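Local coordinates for probable glutamine-binding lipoprotein GlnH (GLNBP) (Mycobacterium tuberculosis, PDB 6H20), which binds amino acids such as asparagine and aspartate, and probably helps control protein kinase G activity and glutamate metabolism, at residues S207-I212 with Q233-G238; D140-I145 with G227-D232; G76-I81 with T136-A141; A104-A109 with K120-T125. All coordinates share one frame; numbering follows the deposited sequence.

Interaction 1 of 4, residues S207-I212 with Q233-G238; sequences STDDTI and QPYGVG. With ASN (asparagine), chain B.
D209 packs against both Y235 and Q233. Its CB passes close to Y235 OH, at 3.5 Å. CG then turns to the position opposite the carbonyl carbon (chi1 -52°), which carries the carboxylate toward the strand that holds Y235. There the two oxygens divide the work. OD1 rests against the aliphatic part of Q233, nearest to CG at 3.3 Å, while the amide oxygen of Q233 is taken up by S123 and T171. OD2 is the busier oxygen: Y235 OH donates to it at 2.6 Å, coming in on the lone pair that faces away from OD1, and the amino nitrogen N of the bound asparagine gives it a second bond of 2.8 Å.

This is the amino-acid cleft of a type II periplasmic binding protein, in which an acidic residue receives the ammonium group of the solute. Here the acid sits at the N-terminal end of helix 210-219.

The tyrosine is fixed in turn. T211 OG1 donates to Y235 OH over 2.6 Å, from the first turn of the helix, so the phenol oxygen accepts one hydrogen bond and donates another to D209. OD2 lies in the ring plane at the edge of Y235, with the carboxylate turned 40° against the ring. On the ligand's far end I212 CD1 comes to 3.9 Å from the amide nitrogen ND2 of the asparagine, and T208 OG1, bonded to S172, faces its CB.

Interaction 2 of 4, residues D140-I145 with G227-D232; sequences DANQRI and GPDMAD
A chi1 of -152° sets CG of N142 roughly anti to the backbone N, and with chi2 at -66° OD1 ends up facing the backbone of A231, whose N donates to it across 2.9 Å. The same twist lays the amide almost flat against the carboxylate of D229, the two planes stacked. For R144 the decisive bend is chi3, 68°, which folds the guanidinium back so that NE and NH2 both come side-on to the single carbonyl oxygen of G227. NH2 to G227 O measures 2.8 Å; the NE bond to the same oxygen arrives from above the carbonyl plane.

Between these two grips the backbones join directly. Q143 N reaches A231 O at 2.9 Å, and M230 N returns a 2.8 Å bond to Q143 O. M230 then bends its thioether over to I145, SD to CG1 3.8 Å, as the apolar end of the contact, while the amide of Q143 is bound to S207.

The other end is acidic. D140 OD1 and D232 OD1 approach to 2.6 Å, close enough that one acid probably holds a proton. A water takes a bond from N142 ND2 and gives one to D232 OD1, and D140 and D232 are both exposed here.

N142 and D232 form a non-hydrogen-bonded antiparallel pair, after which the segment 227-232 continues into strand 232-240. This is consistent with the paired crossover strands that form the hinge of a type II binding protein, 232-240 probably leading back to the first lobe.

Interaction 3 of 4, residues G76-I81 with T136-A141; sequences GFDVDI and TVYLDA
Y138 holds the dense half of this contact, wedged against three residues on the first turns of helix 77-90. Its hydroxyl donates to D78 OD1 at 2.6 Å, reaching the oxygen from above the carboxylate plane, with ring and carboxylate steeply inclined to each other. Beside that bond the rings of F77 and Y138 meet edge to edge: F77 CE1 lies 3.8 Å from Y138 CD1, each atom near the plane of the other ring. I81 closes over a face of the tyrosine with CG2, while its CG1 touches CD1 at 4.0 Å. Y138 takes up this place with CG in the crowded position between the backbone N and the carbonyl carbon (chi1 72°), which points the ring at the helix.

The other half is thinner. L139 reaches across with CD2 alone, 4.0 Å from F77 CE1, and one residue further D140 is already exposed.

D78 also works in a second direction, since its OD2 accepts from the backbone N of T121 in the ligand pocket, so a buried carboxylate is used on both oxygens. Helix 262-270 lies against the same apolar cluster, with L266 and W270 on F77 and W263 on L139. Strand 232-240 adjoins the first part of strand 139-148 through backbone bonds from Y235 to Y138 and L139, so the contact joins helix 77-90 to that part of the sheet.

Interaction 4 of 4, residues A104-A109 with K120-T125; sequences AERVTA and KTMSIT. With ASN (asparagine), chain B.
R106 NH1 and T121 OG1 both donate to OD1 of the bound asparagine, each at 2.8 Å, and so fix the far end of the solute. This is the first-lobe side of the amino-acid pocket of a family 3 solute-binding protein, in which an arginine commonly takes the solute's carboxylate. R106 does this with NH2, which donates to the ligand's O over 3.0 Å, and R128 adds a further bond to the ligand.

The ligand's other carboxylate oxygen, OXT, receives S123 N at 2.9 Å. Its amino nitrogen N gives bonds to T121 O, 2.7 Å away, and to S123 OG, so the loop 120-125 handles both ends of the amino acid.

The guanidinium itself is held level. Besides the ligand, NH1 donates to K120 O at 2.8 Å, nearly along the C=O axis and in the guanidinium plane, while NE is bound to A103 O. The ammonium of K120 turns elsewhere, to a salt bridge with D58, leaving its CD against R106 CD. M122 supplies the apolar wall: with its chain extended, CG sits over a face of the guanidinium and CE ends 3.9 Å from V107 CG2.

How the interactions relate
Interaction 1 lies near the centre of the chain, and the others are grouped around it: its centre is about 9 Å from those of interactions 2 and 3 and about 10 Å from that of interaction 4. Interactions 2 and 4 are the furthest apart, about 18 Å between centres. Interaction 1 uses strand 232-240, interactions 2 and 3 use strand 139-148, its neighbour in the large sheet, and the latter two share D140 and A141. Along the chain, interaction 4 is nested inside the loop closed by interaction 3, while interactions 1 and 2 interleave. Interactions 1 and 4 both touch the asparagine, so segments well separated in sequence, probably from both lobes, enclose one solute.

Interaction 1 of 4, residues S207-I212 with Q233-G238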
loop_
_atom_site.group_PDB
_atom_site.type_symbol
_atom_site.label_atom_id
_atom_site.label_comp_id
_atom_site.label_asym_id
_atom_site.label_seq_id
_atom_site.Cartn_x
_atom_site.Cartn_y
_atom_site.Cartn_z
ATOM N N SER A 207 10.659 4.251 -8.420
ATOM C CA SER A 207 10.479 2.805 -8.351
ATOM C C SER A 207 9.627 2.442 -7.147
ATOM O O SER A 207 10.020 2.701 -6.003
ATOM C CB SER A 207 11.812 2.053 -8.304
ATOM O OG SER A 207 11.582 0.646 -8.298
ATOM N N THR A 208 8.474 1.832 -7.405
ATOM C CA THR A 208 7.600 1.320 -6.344
ATOM C C THR A 208 6.589 0.379 -6.989
ATOM O O THR A 208 6.711 0.032 -8.174
ATOM C CB THR A 208 6.946 2.447 -5.524
ATOM O OG1 THR A 208 6.256 1.882 -4.405
ATOM C CG2 THR A 208 5.924 3.253 -6.318
ATOM N N ASP A 209 5.585 -0.019 -6.206
ATOM C CA ASP A 209 4.536 -0.920 -6.662
ATOM C C ASP A 209 3.946 -0.443 -7.984
ATOM O O ASP A 209 3.624 0.736 -8.139
ATOM C CB ASP A 209 3.391 -0.902 -5.642
ATOM C CG ASP A 209 3.828 -1.158 -4.205
ATOM O OD1 ASP A 209 5.015 -1.429 -3.910
ATOM O OD2 ASP A 209 2.924 -1.070 -3.356
ATOM N N ASP A 210 3.743 -1.384 -8.918
ATOM C CA ASP A 210 3.182 -1.008 -10.218
ATOM C C ASP A 210 1.794 -0.382 -10.098
ATOM O O ASP A 210 1.436 0.493 -10.899
ATOM C CB ASP A 210 3.221 -2.179 -11.215
ATOM C CG ASP A 210 2.506 -3.454 -10.735
ATOM O OD1 ASP A 210 2.016 -3.568 -9.591
ATOM O OD2 ASP A 210 2.444 -4.389 -11.571
ATOM N N THR A 211 1.021 -0.792 -9.091
ATOM C CA THR A 211 -0.265 -0.171 -8.778
ATOM C C THR A 211 -0.115 1.325 -8.499
ATOM O O THR A 211 -0.839 2.153 -9.070
ATOM C CB THR A 211 -0.822 -0.847 -7.525
ATOM O OG1 THR A 211 0.253 -1.014 -6.594
ATOM C CG2 THR A 211 -1.414 -2.227 -7.864
ATOM N N ILE A 212 0.790 1.684 -7.580
ATOM C CA ILE A 212 1.040 3.094 -7.256
ATOM C C ILE A 212 1.549 3.834 -8.487
ATOM O O ILE A 212 1.115 4.962 -8.792
ATOM C CB ILE A 212 2.024 3.205 -6.071
ATOM C CG1 ILE A 212 1.436 2.547 -4.825
ATOM C CG2 ILE A 212 2.401 4.687 -5.813
ATOM C CD1 ILE A 212 2.415 2.518 -3.655
ATOM N N GLN A 233 4.574 -7.456 -3.746
ATOM C CA GLN A 233 4.012 -6.514 -2.774
ATOM C C GLN A 233 2.590 -6.944 -2.457
ATOM O O GLN A 233 1.618 -6.454 -3.049
ATOM C CB GLN A 233 4.033 -5.085 -3.332
ATOM C CG GLN A 233 5.394 -4.665 -3.885
ATOM C CD GLN A 233 6.474 -4.503 -2.820
ATOM O OE1 GLN A 233 6.193 -4.197 -1.660
ATOM N NE2 GLN A 233 7.722 -4.691 -3.222
ATOM N N PRO A 234 2.423 -7.879 -1.528
ATOM C CA PRO A 234 1.070 -8.338 -1.178
ATOM C C PRO A 234 0.456 -7.445 -0.111
ATOM O O PRO A 234 0.939 -7.426 1.031
ATOM C CB PRO A 234 1.315 -9.764 -0.659
ATOM C CG PRO A 234 2.735 -9.704 -0.055
ATOM C CD PRO A 234 3.479 -8.549 -0.743
ATOM N N TYR A 235 -0.592 -6.701 -0.461
ATOM C CA TYR A 235 -1.169 -5.731 0.466
ATOM C C TYR A 235 -2.030 -6.413 1.517
ATOM O O TYR A 235 -2.855 -7.278 1.208
ATOM C CB TYR A 235 -2.071 -4.749 -0.279
ATOM C CG TYR A 235 -1.388 -3.812 -1.244
ATOM C CD1 TYR A 235 -0.002 -3.782 -1.394
ATOM C CD2 TYR A 235 -2.145 -2.962 -2.013
ATOM C CE1 TYR A 235 0.610 -2.892 -2.304
ATOM C CE2 TYR A 235 -1.556 -2.080 -2.906
ATOM C CZ TYR A 235 -0.191 -2.049 -3.051
ATOM O OH TYR A 235 0.366 -1.153 -3.954
ATOM N N GLY A 236 -1.874 -5.979 2.762
ATOM C CA GLY A 236 -2.742 -6.422 3.830
ATOM C C GLY A 236 -3.278 -5.217 4.577
ATOM O O GLY A 236 -2.701 -4.126 4.536
ATOM N N VAL A 237 -4.402 -5.421 5.256
ATOM C CA VAL A 237 -4.903 -4.429 6.205
ATOM C C VAL A 237 -4.083 -4.566 7.475
ATOM O O VAL A 237 -4.013 -5.649 8.063
ATOM C CB VAL A 237 -6.396 -4.643 6.490
ATOM C CG1 VAL A 237 -6.877 -3.690 7.588
ATOM C CG2 VAL A 237 -7.205 -4.495 5.217
ATOM N N GLY A 238 -3.433 -3.475 7.887
ATOM C CA GLY A 238 -2.581 -3.498 9.067
ATOM C C GLY A 238 -3.400 -3.281 10.331
ATOM O O GLY A 238 -4.300 -2.446 10.366
HETATM N N ASN B . 3.661 -1.231 -0.711
HETATM C CA ASN B . 4.941 -0.608 -0.377
HETATM C C ASN B . 5.151 -0.662 1.125
HETATM O O ASN B . 6.055 0.008 1.657
HETATM C CB ASN B . 4.993 0.835 -0.882
HETATM C CG ASN B . 4.037 1.745 -0.151
HETATM O OD1 ASN B . 3.105 1.306 0.517
HETATM N ND2 ASN B . 4.289 3.030 -0.246
HETATM O OXT ASN B . 4.396 -1.388 1.807
#

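Interaction 2 of 4, residues D140-I145 with G227-D232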
loop_
_atom_site.group_PDB
_atom_site.type_symbol
_atom_site.label_atom_id
_atom_site.label_comp_id
_atom_site.label_asym_id
_atom_site.label_seq_id
_atom_site.Cartn_x
_atom_site.Cartn_y
_atom_site.Cartn_z
ATOM N N ASP A 140 -2.409 -7.871 -4.870
ATOM C CA ASP A 140 -1.016 -8.284 -5.030
ATOM C C ASP A 140 -0.367 -7.451 -6.126
ATOM O O ASP A 140 -0.701 -7.602 -7.307
ATOM C CB ASP A 140 -0.914 -9.773 -5.355
ATOM C CG ASP A 140 0.512 -10.264 -5.333
ATOM O OD1 ASP A 140 1.263 -9.859 -4.417
ATOM O OD2 ASP A 140 0.887 -11.060 -6.228
ATOM N N ALA A 141 0.560 -6.588 -5.740
ATOM C CA ALA A 141 1.258 -5.715 -6.677
ATOM C C ALA A 141 2.712 -6.167 -6.816
ATOM O O ALA A 141 3.167 -7.108 -6.160
ATOM C CB ALA A 141 1.159 -4.259 -6.211
ATOM N N ASN A 142 3.449 -5.505 -7.703
ATOM C CA ASN A 142 4.863 -5.830 -7.840
ATOM C C ASN A 142 5.641 -4.571 -8.181
ATOM O O ASN A 142 5.186 -3.752 -8.993
ATOM C CB ASN A 142 5.118 -6.898 -8.904
ATOM C CG ASN A 142 6.366 -7.713 -8.606
ATOM O OD1 ASN A 142 7.483 -7.183 -8.629
ATOM N ND2 ASN A 142 6.185 -9.007 -8.318
ATOM N N GLN A 143 6.824 -4.440 -7.573
ATOM C CA GLN A 143 7.638 -3.240 -7.759
ATOM C C GLN A 143 8.167 -3.169 -9.189
ATOM O O GLN A 143 8.753 -4.137 -9.693
ATOM C CB GLN A 143 8.813 -3.255 -6.780
ATOM C CG GLN A 143 9.686 -1.988 -6.879
ATOM C CD GLN A 143 10.550 -1.802 -5.643
ATOM O OE1 GLN A 143 10.417 -2.533 -4.658
ATOM N NE2 GLN A 143 11.452 -0.821 -5.695
ATOM N N ARG A 144 7.999 -2.008 -9.832
ATOM C CA ARG A 144 8.535 -1.779 -11.178
ATOM C C ARG A 144 9.164 -0.386 -11.230
ATOM O O ARG A 144 9.434 0.234 -10.195
ATOM C CB ARG A 144 7.467 -2.023 -12.259
ATOM C CG ARG A 144 6.956 -3.471 -12.268
ATOM C CD ARG A 144 6.023 -3.749 -13.436
ATOM N NE ARG A 144 6.749 -3.701 -14.702
ATOM C CZ ARG A 144 6.153 -3.676 -15.893
ATOM N NH1 ARG A 144 4.828 -3.697 -15.967
ATOM N NH2 ARG A 144 6.877 -3.632 -17.005
ATOM N N ILE A 145 9.390 0.110 -12.445
ATOM C CA ILE A 145 10.082 1.378 -12.679
ATOM C C ILE A 145 9.182 2.301 -13.494
ATOM O O ILE A 145 8.534 1.864 -14.453
ATOM C CB ILE A 145 11.417 1.139 -13.421
ATOM C CG1 ILE A 145 12.348 0.222 -12.618
ATOM C CG2 ILE A 145 12.098 2.464 -13.745
ATOM C CD1 ILE A 145 13.530 -0.322 -13.426
ATOM N N GLY A 227 10.376 -2.332 -17.135
ATOM C CA GLY A 227 11.205 -3.221 -16.359
ATOM C C GLY A 227 10.489 -4.447 -15.839
ATOM O O GLY A 227 9.268 -4.585 -15.937
ATOM N N PRO A 228 11.251 -5.357 -15.252
ATOM C CA PRO A 228 10.678 -6.610 -14.761
ATOM C C PRO A 228 10.028 -6.413 -13.400
ATOM O O PRO A 228 10.155 -5.374 -12.755
ATOM C CB PRO A 228 11.918 -7.495 -14.622
ATOM C CG PRO A 228 12.990 -6.542 -14.216
ATOM C CD PRO A 228 12.674 -5.220 -14.890
ATOM N N ASP A 229 9.310 -7.438 -12.967
ATOM C CA ASP A 229 8.859 -7.472 -11.585
ATOM C C ASP A 229 10.083 -7.527 -10.676
ATOM O O ASP A 229 10.913 -8.435 -10.795
ATOM C CB ASP A 229 7.986 -8.710 -11.383
ATOM C CG ASP A 229 6.596 -8.552 -11.965
ATOM O OD1 ASP A 229 6.205 -7.432 -12.366
ATOM O OD2 ASP A 229 5.875 -9.567 -12.015
ATOM N N MET A 230 10.219 -6.542 -9.787
ATOM C CA MET A 230 11.402 -6.423 -8.944
ATOM C C MET A 230 11.202 -6.952 -7.528
ATOM O O MET A 230 12.199 -7.219 -6.841
ATOM C CB MET A 230 11.835 -4.956 -8.827
ATOM C CG MET A 230 12.236 -4.327 -10.161
ATOM S SD MET A 230 12.409 -2.535 -10.028
ATOM C CE MET A 230 13.745 -2.410 -8.859
ATOM N N ALA A 231 9.954 -7.117 -7.083
ATOM C CA ALA A 231 9.660 -7.552 -5.720
ATOM C C ALA A 231 8.162 -7.598 -5.495
ATOM O O ALA A 231 7.473 -6.594 -5.697
ATOM C CB ALA A 231 10.253 -6.580 -4.697
ATOM N N ASP A 232 7.659 -8.747 -5.052
ATOM C CA ASP A 232 6.237 -8.890 -4.774
ATOM C C ASP A 232 5.804 -7.966 -3.638
ATOM O O ASP A 232 6.546 -7.732 -2.676
ATOM C CB ASP A 232 5.967 -10.333 -4.350
ATOM C CG ASP A 232 4.509 -10.594 -4.093
ATOM O OD1 ASP A 232 3.712 -10.296 -5.004
ATOM O OD2 ASP A 232 4.165 -11.098 -2.994
HETATM O O HOH W 1 3.655 -10.125 -7.701
#

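Interaction 3 of 4, residues G76-I81 with T136-A141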
loop_
_atom_site.group_PDB
_atom_site.type_symbol
_atom_site.label_atom_id
_atom_site.label_comp_id
_atom_site.label_asym_id
_atom_site.label_seq_id
_atom_site.Cartn_x
_atom_site.Cartn_y
_atom_site.Cartn_z
ATOM N N GLY A 76 -10.585 6.339 -3.403
ATOM C CA GLY A 76 -9.599 5.416 -3.926
ATOM C C GLY A 76 -9.905 3.983 -3.528
ATOM O O GLY A 76 -10.795 3.702 -2.726
ATOM N N PHE A 77 -9.110 3.071 -4.104
ATOM C CA PHE A 77 -9.279 1.636 -3.839
ATOM C C PHE A 77 -9.139 1.315 -2.353
ATOM O O PHE A 77 -9.940 0.551 -1.798
ATOM C CB PHE A 77 -8.252 0.850 -4.661
ATOM C CG PHE A 77 -8.422 -0.648 -4.611
ATOM C CD1 PHE A 77 -7.736 -1.394 -3.675
ATOM C CD2 PHE A 77 -9.235 -1.298 -5.529
ATOM C CE1 PHE A 77 -7.870 -2.774 -3.633
ATOM C CE2 PHE A 77 -9.379 -2.686 -5.487
ATOM C CZ PHE A 77 -8.681 -3.411 -4.528
ATOM N N ASP A 78 -8.112 1.871 -1.693
ATOM C CA ASP A 78 -7.904 1.592 -0.272
ATOM C C ASP A 78 -9.022 2.186 0.583
ATOM O O ASP A 78 -9.464 1.558 1.557
ATOM C CB ASP A 78 -6.549 2.128 0.190
ATOM C CG ASP A 78 -5.395 1.183 -0.109
ATOM O OD1 ASP A 78 -5.623 -0.028 -0.326
ATOM O OD2 ASP A 78 -4.246 1.668 -0.062
ATOM N N VAL A 79 -9.484 3.393 0.244
ATOM C CA VAL A 79 -10.628 3.981 0.939
ATOM C C VAL A 79 -11.837 3.059 0.843
ATOM O O VAL A 79 -12.554 2.831 1.832
ATOM C CB VAL A 79 -10.927 5.369 0.343
ATOM C CG1 VAL A 79 -12.180 5.947 0.970
ATOM C CG2 VAL A 79 -9.733 6.280 0.550
ATOM N N ASP A 80 -12.072 2.505 -0.347
ATOM C CA ASP A 80 -13.235 1.650 -0.557
ATOM C C ASP A 80 -13.094 0.325 0.179
ATOM O O ASP A 80 -14.081 -0.177 0.729
ATOM C CB ASP A 80 -13.481 1.461 -2.055
ATOM C CG ASP A 80 -14.074 2.702 -2.707
ATOM O OD1 ASP A 80 -14.549 3.610 -1.986
ATOM O OD2 ASP A 80 -14.057 2.766 -3.954
ATOM N N ILE A 81 -11.880 -0.244 0.213
ATOM C CA ILE A 81 -11.639 -1.454 1.009
ATOM C C ILE A 81 -11.976 -1.190 2.471
ATOM O O ILE A 81 -12.701 -1.963 3.116
ATOM C CB ILE A 81 -10.186 -1.942 0.841
ATOM C CG1 ILE A 81 -9.943 -2.479 -0.572
ATOM C CG2 ILE A 81 -9.876 -3.001 1.901
ATOM C CD1 ILE A 81 -10.665 -3.798 -0.887
ATOM N N THR A 136 -5.488 -11.153 5.573
ATOM C CA THR A 136 -5.097 -11.813 4.337
ATOM C C THR A 136 -4.885 -10.778 3.226
ATOM O O THR A 136 -5.236 -9.596 3.343
ATOM C CB THR A 136 -6.171 -12.805 3.896
ATOM O OG1 THR A 136 -7.435 -12.133 3.768
ATOM C CG2 THR A 136 -6.287 -13.960 4.901
ATOM N N VAL A 137 -4.307 -11.243 2.118
ATOM C CA VAL A 137 -3.923 -10.339 1.032
ATOM C C VAL A 137 -5.162 -9.851 0.297
ATOM O O VAL A 137 -5.991 -10.656 -0.147
ATOM C CB VAL A 137 -2.976 -11.068 0.067
ATOM C CG1 VAL A 137 -2.639 -10.184 -1.147
ATOM C CG2 VAL A 137 -1.723 -11.535 0.786
ATOM N N TYR A 138 -5.281 -8.525 0.123
ATOM C CA TYR A 138 -6.405 -7.977 -0.629
ATOM C C TYR A 138 -6.038 -7.444 -2.011
ATOM O O TYR A 138 -6.941 -7.151 -2.807
ATOM C CB TYR A 138 -7.166 -6.909 0.188
ATOM C CG TYR A 138 -6.451 -5.587 0.384
ATOM C CD1 TYR A 138 -6.538 -4.576 -0.564
ATOM C CD2 TYR A 138 -5.711 -5.349 1.541
ATOM C CE1 TYR A 138 -5.892 -3.366 -0.367
ATOM C CE2 TYR A 138 -5.062 -4.133 1.747
ATOM C CZ TYR A 138 -5.154 -3.154 0.772
ATOM O OH TYR A 138 -4.510 -1.961 0.976
ATOM N N LEU A 139 -4.752 -7.346 -2.329
ATOM C CA LEU A 139 -4.317 -6.963 -3.665
ATOM C C LEU A 139 -2.846 -7.318 -3.739
ATOM O O LEU A 139 -2.121 -7.108 -2.767
ATOM C CB LEU A 139 -4.487 -5.450 -3.869
ATOM C CG LEU A 139 -4.214 -4.928 -5.283
ATOM C CD1 LEU A 139 -5.256 -5.453 -6.245
ATOM C CD2 LEU A 139 -4.227 -3.402 -5.280
ATOM N N ASP A 140 -2.409 -7.871 -4.870
ATOM C CA ASP A 140 -1.016 -8.284 -5.030
ATOM C C ASP A 140 -0.367 -7.451 -6.126
ATOM O O ASP A 140 -0.701 -7.602 -7.307
ATOM C CB ASP A 140 -0.914 -9.773 -5.355
ATOM C CG ASP A 140 0.512 -10.264 -5.333
ATOM O OD1 ASP A 140 1.263 -9.859 -4.417
ATOM O OD2 ASP A 140 0.887 -11.060 -6.228
ATOM N N ALA A 141 0.560 -6.588 -5.740
ATOM C CA ALA A 141 1.258 -5.715 -6.677
ATOM C C ALA A 141 2.712 -6.167 -6.816
ATOM O O ALA A 141 3.167 -7.108 -6.160
ATOM C CB ALA A 141 1.159 -4.259 -6.211
#

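Interaction 4 of 4, residues A104-A109 with K120-T125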
loop_
_atom_site.group_PDB
_atom_site.type_symbol
_atom_site.label_atom_id
_atom_site.label_comp_id
_atom_site.label_asym_id
_atom_site.label_seq_id
_atom_site.Cartn_x
_atom_site.Cartn_y
_atom_site.Cartn_z
ATOM N N ALA A 104 5.963 5.960 6.441
ATOM C CA ALA A 104 6.879 5.708 7.540
ATOM C C ALA A 104 6.182 5.670 8.891
ATOM O O ALA A 104 6.829 5.311 9.878
ATOM C CB ALA A 104 7.963 6.791 7.545
ATOM N N GLU A 105 4.900 6.039 8.968
ATOM C CA GLU A 105 4.159 6.075 10.228
ATOM C C GLU A 105 3.114 4.975 10.366
ATOM O O GLU A 105 2.410 4.939 11.380
ATOM C CB GLU A 105 3.462 7.432 10.395
ATOM C CG GLU A 105 4.411 8.620 10.503
ATOM C CD GLU A 105 3.732 9.975 10.304
ATOM O OE1 GLU A 105 2.691 10.066 9.622
ATOM O OE2 GLU A 105 4.267 10.978 10.825
ATOM N N ARG A 106 2.969 4.097 9.371
ATOM C CA ARG A 106 1.914 3.086 9.438
ATOM C C ARG A 106 2.107 2.137 10.616
ATOM O O ARG A 106 1.144 1.817 11.318
ATOM C CB ARG A 106 1.874 2.288 8.134
ATOM C CG ARG A 106 1.428 3.108 6.946
ATOM C CD ARG A 106 1.556 2.299 5.632
ATOM N NE ARG A 106 2.963 2.093 5.285
ATOM C CZ ARG A 106 3.373 1.591 4.117
ATOM N NH1 ARG A 106 2.479 1.230 3.199
ATOM N NH2 ARG A 106 4.671 1.450 3.866
ATOM N N VAL A 107 3.337 1.669 10.844
ATOM C CA VAL A 107 3.565 0.723 11.936
ATOM C C VAL A 107 3.367 1.403 13.286
ATOM O O VAL A 107 2.721 0.849 14.188
ATOM C CB VAL A 107 4.951 0.064 11.813
ATOM C CG1 VAL A 107 5.359 -0.591 13.138
ATOM C CG2 VAL A 107 4.945 -0.956 10.688
ATOM N N THR A 108 3.905 2.617 13.445
ATOM C CA THR A 108 3.818 3.294 14.736
ATOM C C THR A 108 2.374 3.586 15.121
ATOM O O THR A 108 1.993 3.415 16.282
ATOM C CB THR A 108 4.641 4.583 14.716
ATOM O OG1 THR A 108 6.019 4.255 14.520
ATOM C CG2 THR A 108 4.499 5.314 16.038
ATOM N N ALA A 109 1.547 4.023 14.171
ATOM C CA ALA A 109 0.158 4.311 14.516
ATOM C C ALA A 109 -0.559 3.066 15.003
ATOM O O ALA A 109 -1.410 3.149 15.893
ATOM C CB ALA A 109 -0.570 4.919 13.322
ATOM N N LYS A 120 -3.407 1.228 3.479
ATOM C CA LYS A 120 -2.540 2.166 2.771
ATOM C C LYS A 120 -1.436 1.376 2.100
ATOM O O LYS A 120 -0.290 1.367 2.569
ATOM C CB LYS A 120 -1.964 3.212 3.736
ATOM C CG LYS A 120 -1.313 4.379 2.982
ATOM C CD LYS A 120 -0.288 5.098 3.841
ATOM C CE LYS A 120 0.382 6.262 3.107
ATOM N NZ LYS A 120 0.709 5.999 1.677
ATOM N N THR A 121 -1.804 0.693 1.016
ATOM C CA THR A 121 -0.901 -0.112 0.188
ATOM C C THR A 121 0.157 -0.856 1.012
ATOM O O THR A 121 1.339 -0.861 0.679
ATOM C CB THR A 121 -0.255 0.737 -0.930
ATOM O OG1 THR A 121 0.548 1.800 -0.375
ATOM C CG2 THR A 121 -1.328 1.348 -1.835
ATOM N N MET A 122 -0.257 -1.498 2.102
ATOM C CA MET A 122 0.721 -1.911 3.106
ATOM C C MET A 122 1.177 -3.336 2.827
ATOM O O MET A 122 0.463 -4.298 3.130
ATOM C CB MET A 122 0.169 -1.769 4.521
ATOM C CG MET A 122 1.262 -1.824 5.568
ATOM S SD MET A 122 0.590 -1.435 7.176
ATOM C CE MET A 122 2.078 -1.547 8.157
ATOM N N SER A 123 2.378 -3.472 2.257
ATOM C CA SER A 123 2.906 -4.800 1.962
ATOM C C SER A 123 3.134 -5.597 3.238
ATOM O O SER A 123 3.689 -5.101 4.226
ATOM C CB SER A 123 4.223 -4.701 1.204
ATOM O OG SER A 123 3.993 -4.108 -0.052
ATOM N N ILE A 124 2.713 -6.852 3.196
ATOM C CA ILE A 124 2.863 -7.769 4.320
ATOM C C ILE A 124 4.265 -8.357 4.245
ATOM O O ILE A 124 4.612 -9.019 3.262
ATOM C CB ILE A 124 1.817 -8.885 4.232
ATOM C CG1 ILE A 124 0.384 -8.343 4.274
ATOM C CG2 ILE A 124 2.027 -9.920 5.355
ATOM C CD1 ILE A 124 -0.655 -9.325 3.658
ATOM N N THR A 125 5.069 -8.131 5.282
ATOM C CA THR A 125 6.427 -8.661 5.326
ATOM C C THR A 125 6.683 -9.318 6.678
ATOM O O THR A 125 6.009 -9.034 7.673
ATOM C CB THR A 125 7.499 -7.578 5.100
ATOM O OG1 THR A 125 7.524 -6.687 6.221
ATOM C CG2 THR A 125 7.226 -6.789 3.802
HETATM N N ASN B . 3.661 -1.231 -0.711
HETATM C CA ASN B . 4.941 -0.608 -0.377
HETATM C C ASN B . 5.151 -0.662 1.125
HETATM O O ASN B . 6.055 0.008 1.657
HETATM C CB ASN B . 4.993 0.835 -0.882
HETATM C CG ASN B . 4.037 1.745 -0.151
HETATM O OD1 ASN B . 3.105 1.306 0.517
HETATM N ND2 ASN B . 4.289 3.030 -0.246
HETATM O OXT ASN B . 4.396 -1.388 1.807
#